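Local coordinates for indole-3-acetic acid-amido synthetase GH3.15 (Arabidopsis thaliana, PDB 6E1Q), which joins indole-3-butyric acid, an auxin precursor, to glutamine and possibly cysteine at the expense of ATP, and likewise conjugates the herbicide 2,4-DB to glutamine, at residues Gln196-Gln201 with Phe223-Lys228; Thr449-Leu454 with Ile480-Gly485. All coordinates share one frame; numbering follows the deposited sequence. Where two conformers were deposited one is given.

In the fold
Contact 1 (196-201 with 223-228) and contact 2 (449-454 with 480-485) sit in different parts of the enzyme, the first in the GH3 N-terminal region and the second in the C-terminal region. Their centres are 26 Å apart and their nearest atoms about 9 Å apart, so they do not touch. In contact 1 two helices pack together; the side chain of Val226 is about 10 Å from one of the bound (2,4-dichlorophenoxy)acetic acid molecules, and strand 212-217, between the helices, supplies Arg214, Gly216 and Ala217 to a ligand pocket. Contact 2 packs helix 441-452 against strand 477-485, away from the ATP and ligand sites. Helix 537-547 bridges the two regions: Lys225 touches its Met542, and Glu483 bonds to Phe538 N.

Contact 1: residues Gln196-Gln201 with Phe223-Lys228; sequences QSMYCQ and FLKVIK
Met198 and Val226 carry the apolar part of this contact and mark the closest backbone approach, 7.5 Å between their CA atoms. The terminal methyl of the methionine does most of the touching: Met198 CE is 3.7 Å from Val226 CG2, and the same CE comes 3.9 Å from Val226 CA. The sulfur follows behind, with Met198 SD 4.0 Å from Val226 CG2. Chain shape explains the order. Met198 leaves its helix with CG opposite the backbone N (chi1 173°) and then bends at both chi2 (70°) and chi3 (81°), which turns the methyl round onto the valine. Only one valine branch, CG2, lies within 4.2 Å of the methionine side chain.

A looser packing term comes from Lys225, whose aliphatic CG is 4.3 Å from Met198 CE. The methyl also rests 4.2 Å from Lys225 O, a van der Waals approach to the backbone carbonyl. No hydrogen bond crosses between the two segments, and the buried surface is modest, 123 Å².

Polar and covalent ties run outward instead. Cys200 forms a disulfide with Cys255, Tyr199 OH bonds to Asn240 OD1 further along helix 220-243, and Gln201 OE1 takes a weak bond from the backbone N of Tyr145, a ligand-pocket residue.

The arrangement is helix-helix packing of 194-207 on 220-243, joined through strand 212-217, within the alpha/beta N-terminal domain of an ANL-type adenylating enzyme.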
loop_
_atom_site.group_PDB
_atom_site.type_symbol
_atom_site.label_atom_id
_atom_site.label_comp_id
_atom_site.label_asym_id
_atom_site.label_seq_id
_atom_site.Cartn_x
_atom_site.Cartn_y
_atom_site.Cartn_z
ATOM N N GLN A 196 11.723 -1.765 -19.840
ATOM C CA GLN A 196 10.840 -2.123 -20.948
ATOM C C GLN A 196 9.389 -2.177 -20.502
ATOM O O GLN A 196 8.487 -1.729 -21.225
ATOM C CB GLN A 196 11.237 -3.470 -21.545
ATOM C CG GLN A 196 12.616 -3.486 -22.152
ATOM C CD GLN A 196 12.882 -4.766 -22.902
ATOM O OE1 GLN A 196 12.117 -5.157 -23.794
ATOM N NE2 GLN A 196 13.964 -5.436 -22.539
ATOM N N SER A 197 9.143 -2.732 -19.314
ATOM C CA SER A 197 7.764 -2.893 -18.876
ATOM C C SER A 197 7.115 -1.537 -18.594
ATOM O O SER A 197 5.983 -1.284 -19.029
ATOM C CB SER A 197 7.707 -3.802 -17.644
ATOM O OG SER A 197 8.404 -3.204 -16.562
ATOM N N MET A 198 7.813 -0.647 -17.876
ATOM C CA MET A 198 7.251 0.687 -17.641
ATOM C C MET A 198 7.041 1.434 -18.963
ATOM O O MET A 198 6.045 2.155 -19.137
ATOM C CB MET A 198 8.169 1.486 -16.714
ATOM C CG MET A 198 7.740 2.946 -16.541
ATOM S SD MET A 198 6.203 3.072 -15.571
ATOM C CE MET A 198 6.882 2.926 -13.905
ATOM N N TYR A 199 7.965 1.258 -19.911
ATOM C CA TYR A 199 7.848 1.948 -21.193
ATOM C C TYR A 199 6.602 1.490 -21.951
ATOM O O TYR A 199 5.819 2.313 -22.441
ATOM C CB TYR A 199 9.129 1.734 -22.020
ATOM C CG TYR A 199 9.165 2.516 -23.338
ATOM C CD1 TYR A 199 8.529 2.031 -24.472
ATOM C CD2 TYR A 199 9.819 3.748 -23.429
ATOM C CE1 TYR A 199 8.556 2.742 -25.678
ATOM C CE2 TYR A 199 9.848 4.466 -24.623
ATOM C CZ TYR A 199 9.213 3.956 -25.743
ATOM O OH TYR A 199 9.232 4.651 -26.938
ATOM N N CYS A 200 6.380 0.176 -22.037
ATOM C CA CYS A 200 5.248 -0.313 -22.827
ATOM C C CYS A 200 3.922 0.043 -22.176
ATOM O O CYS A 200 2.949 0.378 -22.865
ATOM C CB CYS A 200 5.354 -1.823 -23.022
ATOM S SG CYS A 200 6.793 -2.289 -24.026
ATOM N N GLN A 201 3.865 -0.049 -20.849
ATOM C CA GLN A 201 2.645 0.277 -20.120
ATOM C C GLN A 201 2.274 1.751 -20.277
ATOM O O GLN A 201 1.094 2.089 -20.420
ATOM C CB GLN A 201 2.858 -0.124 -18.658
ATOM C CG GLN A 201 2.284 0.754 -17.594
ATOM C CD GLN A 201 2.165 -0.010 -16.277
ATOM O OE1 GLN A 201 1.311 -0.880 -16.127
ATOM N NE2 GLN A 201 3.064 0.280 -15.338
ATOM N N PHE A 223 2.935 6.350 -8.117
ATOM C CA PHE A 223 2.742 7.288 -9.216
ATOM C C PHE A 223 3.975 8.140 -9.476
ATOM O O PHE A 223 4.233 8.510 -10.628
ATOM C CB PHE A 223 1.543 8.183 -8.929
ATOM C CG PHE A 223 0.239 7.488 -9.101
ATOM C CD1 PHE A 223 -0.252 7.235 -10.366
ATOM C CD2 PHE A 223 -0.477 7.043 -8.002
ATOM C CE1 PHE A 223 -1.441 6.583 -10.537
ATOM C CE2 PHE A 223 -1.694 6.386 -8.165
ATOM C CZ PHE A 223 -2.171 6.150 -9.433
ATOM N N LEU A 224 4.762 8.429 -8.438
ATOM C CA LEU A 224 5.949 9.262 -8.617
ATOM C C LEU A 224 6.982 8.574 -9.493
ATOM O O LEU A 224 7.692 9.231 -10.259
ATOM C CB LEU A 224 6.563 9.604 -7.263
ATOM C CG LEU A 224 5.523 10.002 -6.234
ATOM C CD1 LEU A 224 6.180 10.247 -4.870
ATOM C CD2 LEU A 224 4.764 11.212 -6.735
ATOM N N LYS A 225 7.103 7.252 -9.364
ATOM C CA LYS A 225 7.994 6.493 -10.228
ATOM C C LYS A 225 7.509 6.521 -11.681
ATOM O O LYS A 225 8.312 6.639 -12.605
ATOM C CB LYS A 225 8.100 5.067 -9.683
ATOM C CG LYS A 225 9.077 4.177 -10.382
ATOM C CD LYS A 225 10.497 4.609 -10.126
ATOM C CE LYS A 225 11.490 3.676 -10.787
ATOM N NZ LYS A 225 12.905 4.142 -10.610
ATOM N N VAL A 226 6.196 6.466 -11.894
ATOM C CA VAL A 226 5.645 6.588 -13.239
ATOM C C VAL A 226 5.944 7.967 -13.817
ATOM O O VAL A 226 6.360 8.101 -14.973
ATOM C CB VAL A 226 4.129 6.305 -13.210
ATOM C CG1 VAL A 226 3.517 6.613 -14.554
ATOM C CG2 VAL A 226 3.868 4.826 -12.867
ATOM N N ILE A 227 5.752 9.010 -13.017
ATOM C CA ILE A 227 5.965 10.371 -13.495
ATOM C C ILE A 227 7.442 10.610 -13.792
ATOM O O ILE A 227 7.797 11.255 -14.788
ATOM C CB ILE A 227 5.420 11.364 -12.453
ATOM C CG1 ILE A 227 3.901 11.251 -12.386
ATOM C CG2 ILE A 227 5.890 12.793 -12.762
ATOM C CD1 ILE A 227 3.262 12.151 -11.380
ATOM N N LYS A 228 8.324 10.090 -12.936
ATOM C CA LYS A 228 9.750 10.210 -13.196
ATOM C C LYS A 228 10.120 9.574 -14.535
ATOM O O LYS A 228 10.882 10.158 -15.314
ATOM C CB LYS A 228 10.547 9.577 -12.057
ATOM C CG LYS A 228 12.030 9.968 -12.048
ATOM C CD LYS A 228 12.947 8.813 -12.473
ATOM C CE LYS A 228 14.424 9.117 -12.187
ATOM N NZ LYS A 228 15.119 9.847 -13.293
#

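Contact 2: residues Thr449-Leu454 with Ile480-Gly485; sequences TNAKLL and IYWELG
Ala451, which meets Trp482 through its methyl group, also supplies the shortest polar bond within the two segments: Leu454 N gives to Ala451 O at 3.1 Å, an i+3 to i bond that closes a turn of four residues. The bond from Leu453 N to Thr449 O, at 3.4 Å, is weak. Both are internal to 449-454, and no hydrogen bond spans the contact.

What does span it is the indole of Trp482. Ala451 CB lies at the ring edge, near its plane, 3.8 Å from Trp482 CH2; the adjoining edge atom, Trp482 CZ2, is 4.0 Å from the same CB. The methyl therefore abuts the outer rim of the benzo ring and does not lie over a face. The next helical residue approaches obliquely, with Lys452 N 3.9 Å from Trp482 CH2 and Lys452 CB 4.3 Å from that ring carbon. A chi2 of 18° sets CD1 of Trp482 nearly eclipsed with CA, so that the six-membered ring is carried away from the strand backbone and reaches the helix across 9.4 Å between the CA atoms of Lys452 and Trp482.

Lys452 sends its extended chain away from the strand to Gln307, where NZ bonds to OE1; the NE2 of that same amide is hydrogen-bonded with Thr449 OG1. Neighbours complete the apolar surroundings: Met500 of helix 497-510 and Leu462 and Phe465 of strand 461-470 touch Trp482, while Val507 touches Ala451.

Helix-on-sheet packing of this kind, in the GH3 C-terminal region, is consistent with contact by dispersion, a methyl set against an indole rim. The polar bonds of helix and strand go to other neighbours, among them Gln307 and the adjoining strand 529-533.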
loop_
_atom_site.group_PDB
_atom_site.type_symbol
_atom_site.label_atom_id
_atom_site.label_comp_id
_atom_site.label_asym_id
_atom_site.label_seq_id
_atom_site.Cartn_x
_atom_site.Cartn_y
_atom_site.Cartn_z
ATOM N N THR A 449 5.668 15.024 9.677
ATOM C CA THR A 449 4.531 15.833 9.232
ATOM C C THR A 449 4.494 17.195 9.917
ATOM O O THR A 449 4.345 18.233 9.257
ATOM C CB THR A 449 3.233 15.066 9.494
ATOM O OG1 THR A 449 3.154 13.955 8.589
ATOM C CG2 THR A 449 1.994 15.967 9.329
ATOM N N ASN A 450 4.589 17.210 11.254
ATOM C CA ASN A 450 4.616 18.483 11.971
ATOM C C ASN A 450 5.791 19.336 11.531
ATOM O O ASN A 450 5.645 20.544 11.315
ATOM C CB ASN A 450 4.701 18.264 13.483
ATOM C CG ASN A 450 3.434 17.674 14.070
ATOM O OD1 ASN A 450 3.472 17.026 15.122
ATOM N ND2 ASN A 450 2.312 17.911 13.416
ATOM N N ALA A 451 6.973 18.727 11.405
ATOM C CA ALA A 451 8.154 19.532 11.099
ATOM C C ALA A 451 8.139 20.026 9.658
ATOM O O ALA A 451 8.554 21.156 9.385
ATOM C CB ALA A 451 9.428 18.735 11.376
ATOM N N LYS A 452 7.685 19.202 8.714
ATOM C CA LYS A 452 7.807 19.633 7.318
ATOM C C LYS A 452 6.867 20.789 6.992
ATOM O O LYS A 452 7.122 21.542 6.043
ATOM C CB LYS A 452 7.563 18.458 6.373
ATOM C CG LYS A 452 6.089 18.015 6.267
ATOM C CD LYS A 452 5.947 16.875 5.256
ATOM C CE LYS A 452 4.521 16.379 5.146
ATOM N NZ LYS A 452 4.387 15.323 4.085
ATOM N N LEU A 453 5.803 20.958 7.776
ATOM C CA LEU A 453 4.920 22.111 7.622
ATOM C C LEU A 453 5.674 23.431 7.723
ATOM O O LEU A 453 5.297 24.416 7.072
ATOM C CB LEU A 453 3.831 22.062 8.688
ATOM C CG LEU A 453 2.523 22.696 8.268
ATOM C CD1 LEU A 453 1.776 21.711 7.361
ATOM C CD2 LEU A 453 1.721 23.052 9.506
ATOM N N LEU A 454 6.747 23.476 8.514
ATOM C CA LEU A 454 7.491 24.726 8.662
ATOM C C LEU A 454 8.133 25.171 7.359
ATOM O O LEU A 454 8.502 26.341 7.235
ATOM C CB LEU A 454 8.568 24.578 9.731
ATOM C CG LEU A 454 8.128 24.884 11.172
ATOM C CD1 LEU A 454 6.938 24.032 11.581
ATOM C CD2 LEU A 454 9.287 24.669 12.118
ATOM N N ILE A 480 17.699 12.017 10.619
ATOM C CA ILE A 480 16.620 11.988 9.628
ATOM C C ILE A 480 17.133 12.550 8.304
ATOM O O ILE A 480 17.616 13.687 8.246
ATOM C CB ILE A 480 15.381 12.760 10.109
ATOM C CG1 ILE A 480 15.182 12.573 11.611
ATOM C CG2 ILE A 480 14.149 12.311 9.334
ATOM C CD1 ILE A 480 14.722 11.190 12.012
ATOM N N TYR A 481 17.009 11.763 7.229
ATOM C CA TYR A 481 17.389 12.209 5.888
ATOM C C TYR A 481 16.177 12.823 5.186
ATOM O O TYR A 481 15.151 12.161 5.017
ATOM C CB TYR A 481 17.947 11.051 5.052
ATOM C CG TYR A 481 19.171 10.379 5.646
ATOM C CD1 TYR A 481 20.450 10.868 5.400
ATOM C CD2 TYR A 481 19.043 9.254 6.458
ATOM C CE1 TYR A 481 21.579 10.252 5.957
ATOM C CE2 TYR A 481 20.158 8.634 7.015
ATOM C CZ TYR A 481 21.416 9.136 6.755
ATOM O OH TYR A 481 22.497 8.511 7.309
ATOM N N TRP A 482 16.313 14.065 4.736
ATOM C CA TRP A 482 15.240 14.811 4.087
ATOM C C TRP A 482 15.647 15.119 2.651
ATOM O O TRP A 482 16.681 15.754 2.420
ATOM C CB TRP A 482 14.948 16.121 4.835
ATOM C CG TRP A 482 13.952 15.994 5.960
ATOM C CD1 TRP A 482 13.560 14.851 6.579
ATOM C CD2 TRP A 482 13.222 17.059 6.579
ATOM N NE1 TRP A 482 12.633 15.132 7.554
ATOM C CE2 TRP A 482 12.403 16.481 7.571
ATOM C CE3 TRP A 482 13.181 18.442 6.391
ATOM C CZ2 TRP A 482 11.547 17.233 8.367
ATOM C CZ3 TRP A 482 12.325 19.198 7.186
ATOM C CH2 TRP A 482 11.516 18.589 8.152
ATOM N N GLU A 483 14.839 14.688 1.690
ATOM C CA GLU A 483 15.023 15.123 0.308
ATOM C C GLU A 483 14.006 16.217 0.013
ATOM O O GLU A 483 12.796 15.976 0.075
ATOM C CB GLU A 483 14.875 13.973 -0.685
ATOM C CG GLU A 483 15.085 14.444 -2.118
ATOM C CD GLU A 483 15.121 13.317 -3.124
ATOM O OE1 GLU A 483 15.644 12.229 -2.789
ATOM O OE2 GLU A 483 14.637 13.534 -4.259
ATOM N N LEU A 484 14.496 17.418 -0.283
ATOM C CA LEU A 484 13.660 18.592 -0.486
ATOM C C LEU A 484 13.502 18.910 -1.969
ATOM O O LEU A 484 14.398 18.645 -2.771
ATOM C CB LEU A 484 14.247 19.810 0.244
ATOM C CG LEU A 484 14.373 19.656 1.767
ATOM C CD1 LEU A 484 14.974 20.899 2.444
ATOM C CD2 LEU A 484 13.028 19.286 2.390
ATOM N N GLY A 485 12.347 19.510 -2.321
ATOM C CA GLY A 485 12.130 20.047 -3.651
ATOM C C GLY A 485 11.335 21.343 -3.605
ATOM O O GLY A 485 10.874 21.781 -2.541
#